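Local coordinates for HMG-CoA Lyase (Bacillus subtilis subsp. subtilis, PDB 1YDO), which is a member of the HMG-CoA lyase-like family, whose proteins are built on a TIM barrel, at residues T48-P53 with Y77-P82. Numbering follows the deposited sequence.
Sequences TSFVHP and YAALVP
Ser49 and Leu80 sit abreast where two neighbouring parallel strands of the TIM barrel, 44-49 and 76-80, run out into their C-terminal loops. The strands are linked through helix 62-68 as a beta-alpha-beta unit, and the end-to-end directions of the touching parts differ by 10°. Two backbone bonds tie them: Leu80 N donates to Thr48 O over 3.0 Å, and Phe50 N gives a bond of 2.9 Å to Leu80 O. Leu80 is thus held through both its N and its O.

From the backbone outward, the Phe50 side chain first brings CB to 3.6 Å from Leu80 O. With CG anti to the carbonyl carbon (chi1 -74°), the ring turns back alongside strand 76-80, so that Leu80 O lies in the ring plane, at its edge. CD1 still borders that oxygen but already meets the methyl of Ala79, and one atom further out CE1 approaches Ala79 CB to 3.5 Å. Beyond these two segments the ring packs against Ala62 and Ile63 of helix 62-68 and Asn89 and Ala90 of helix 84-93, placing it in the layer between barrel and helices.

Ser49 and Leu80 carry their side chains on the face of the sheet opposite the Ala79 methyl, where Leu80 also touches Phe101 of strand 97-103. Ser49 OG, anti to the backbone N (chi1 163°), lies 3.7 Å from Leu80 CB and accepts a bond from Val51 N, closing an ST turn just as the strand ends. The side chain of Val51 itself slants across Pro82, its CG2 branch meeting the ring at CB. The CG and CD atoms of the same ring border the loop backbone, CD at 3.4 Å from Phe50 O.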
loop_
_atom_site.group_PDB
_atom_site.type_symbol
_atom_site.label_atom_id
_atom_site.label_comp_id
_atom_site.label_asym_id
_atom_site.label_seq_id
_atom_site.Cartn_x
_atom_site.Cartn_y
_atom_site.Cartn_z
ATOM N N THR A 48 4.742 4.419 25.640
ATOM C CA THR A 48 6.024 3.735 25.806
ATOM C C THR A 48 5.879 2.288 26.250
ATOM O O THR A 48 4.767 1.772 26.386
ATOM C CB THR A 48 6.877 4.426 26.858
ATOM O OG1 THR A 48 8.125 3.736 27.002
ATOM C CG2 THR A 48 6.150 4.412 28.198
ATOM N N SER A 49 7.023 1.644 26.484
ATOM C CA SER A 49 7.073 0.252 26.929
ATOM C C SER A 49 7.840 0.144 28.234
ATOM O O SER A 49 8.884 0.777 28.405
ATOM C CB SER A 49 7.752 -0.633 25.879
ATOM O OG SER A 49 8.162 -1.870 26.435
ATOM N N PHE A 50 7.321 -0.657 29.158
ATOM C CA PHE A 50 7.978 -0.841 30.441
ATOM C C PHE A 50 8.757 -2.135 30.520
ATOM O O PHE A 50 8.846 -2.760 31.575
ATOM C CB PHE A 50 6.966 -0.761 31.585
ATOM C CG PHE A 50 6.495 0.625 31.856
ATOM C CD1 PHE A 50 5.343 1.110 31.263
ATOM C CD2 PHE A 50 7.242 1.475 32.649
ATOM C CE1 PHE A 50 4.942 2.435 31.464
ATOM C CE2 PHE A 50 6.849 2.798 32.849
ATOM C CZ PHE A 50 5.706 3.278 32.257
ATOM N N VAL A 51 9.303 -2.551 29.386
ATOM C CA VAL A 51 10.130 -3.742 29.369
ATOM C C VAL A 51 11.469 -3.263 29.944
ATOM O O VAL A 51 11.799 -2.087 29.800
ATOM C CB VAL A 51 10.344 -4.232 27.935
ATOM C CG1 VAL A 51 11.297 -5.421 27.917
ATOM C CG2 VAL A 51 9.018 -4.587 27.326
ATOM N N HIS A 52 12.229 -4.140 30.600
ATOM C CA HIS A 52 13.518 -3.735 31.161
ATOM C C HIS A 52 14.386 -2.988 30.135
ATOM O O HIS A 52 14.690 -3.523 29.061
ATOM C CB HIS A 52 14.296 -4.951 31.672
ATOM C CG HIS A 52 15.457 -4.588 32.553
ATOM N ND1 HIS A 52 16.474 -3.753 32.135
ATOM C CD2 HIS A 52 15.723 -4.892 33.843
ATOM C CE1 HIS A 52 17.314 -3.555 33.136
ATOM N NE2 HIS A 52 16.884 -4.232 34.185
ATOM N N PRO A 53 14.812 -1.752 30.464
ATOM C CA PRO A 53 15.638 -0.921 29.582
ATOM C C PRO A 53 16.805 -1.627 28.887
ATOM O O PRO A 53 17.296 -1.163 27.855
ATOM C CB PRO A 53 16.107 0.197 30.511
ATOM C CG PRO A 53 14.967 0.340 31.463
ATOM C CD PRO A 53 14.646 -1.106 31.778
ATOM N N TYR A 77 -4.015 6.641 27.217
ATOM C CA TYR A 77 -2.569 6.447 27.158
ATOM C C TYR A 77 -2.212 5.057 27.675
ATOM O O TYR A 77 -2.439 4.724 28.839
ATOM C CB TYR A 77 -1.864 7.536 27.968
ATOM C CG TYR A 77 -2.075 8.929 27.401
ATOM C CD1 TYR A 77 -1.203 9.457 26.452
ATOM C CD2 TYR A 77 -3.184 9.685 27.769
ATOM C CE1 TYR A 77 -1.431 10.706 25.874
ATOM C CE2 TYR A 77 -3.430 10.932 27.205
ATOM C CZ TYR A 77 -2.552 11.438 26.255
ATOM O OH TYR A 77 -2.815 12.647 25.677
ATOM N N ALA A 78 -1.658 4.240 26.787
ATOM C CA ALA A 78 -1.300 2.875 27.136
ATOM C C ALA A 78 0.201 2.640 27.045
ATOM O O ALA A 78 0.932 3.416 26.428
ATOM C CB ALA A 78 -2.046 1.887 26.222
ATOM N N ALA A 79 0.653 1.557 27.660
ATOM C CA ALA A 79 2.059 1.201 27.630
ATOM C C ALA A 79 2.188 -0.310 27.611
ATOM O O ALA A 79 1.313 -1.034 28.081
ATOM C CB ALA A 79 2.746 1.758 28.829
ATOM N N LEU A 80 3.281 -0.789 27.051
ATOM C CA LEU A 80 3.487 -2.207 27.002
ATOM C C LEU A 80 3.929 -2.663 28.388
ATOM O O LEU A 80 4.802 -2.049 28.986
ATOM C CB LEU A 80 4.571 -2.534 25.993
ATOM C CG LEU A 80 4.478 -3.961 25.446
ATOM C CD1 LEU A 80 3.242 -4.084 24.579
ATOM C CD2 LEU A 80 5.713 -4.262 24.649
ATOM N N VAL A 81 3.324 -3.729 28.909
ATOM C CA VAL A 81 3.709 -4.234 30.223
ATOM C C VAL A 81 4.116 -5.690 30.131
ATOM O O VAL A 81 3.297 -6.556 29.882
ATOM C CB VAL A 81 2.567 -4.088 31.231
ATOM C CG1 VAL A 81 2.987 -4.654 32.609
ATOM C CG2 VAL A 81 2.193 -2.629 31.364
ATOM N N PRO A 82 5.398 -5.973 30.375
ATOM C CA PRO A 82 5.942 -7.329 30.310
ATOM C C PRO A 82 5.540 -8.261 31.433
ATOM O O PRO A 82 5.377 -9.461 31.215
ATOM C CB PRO A 82 7.441 -7.082 30.284
ATOM C CG PRO A 82 7.564 -5.927 31.258
ATOM C CD PRO A 82 6.423 -5.021 30.847
#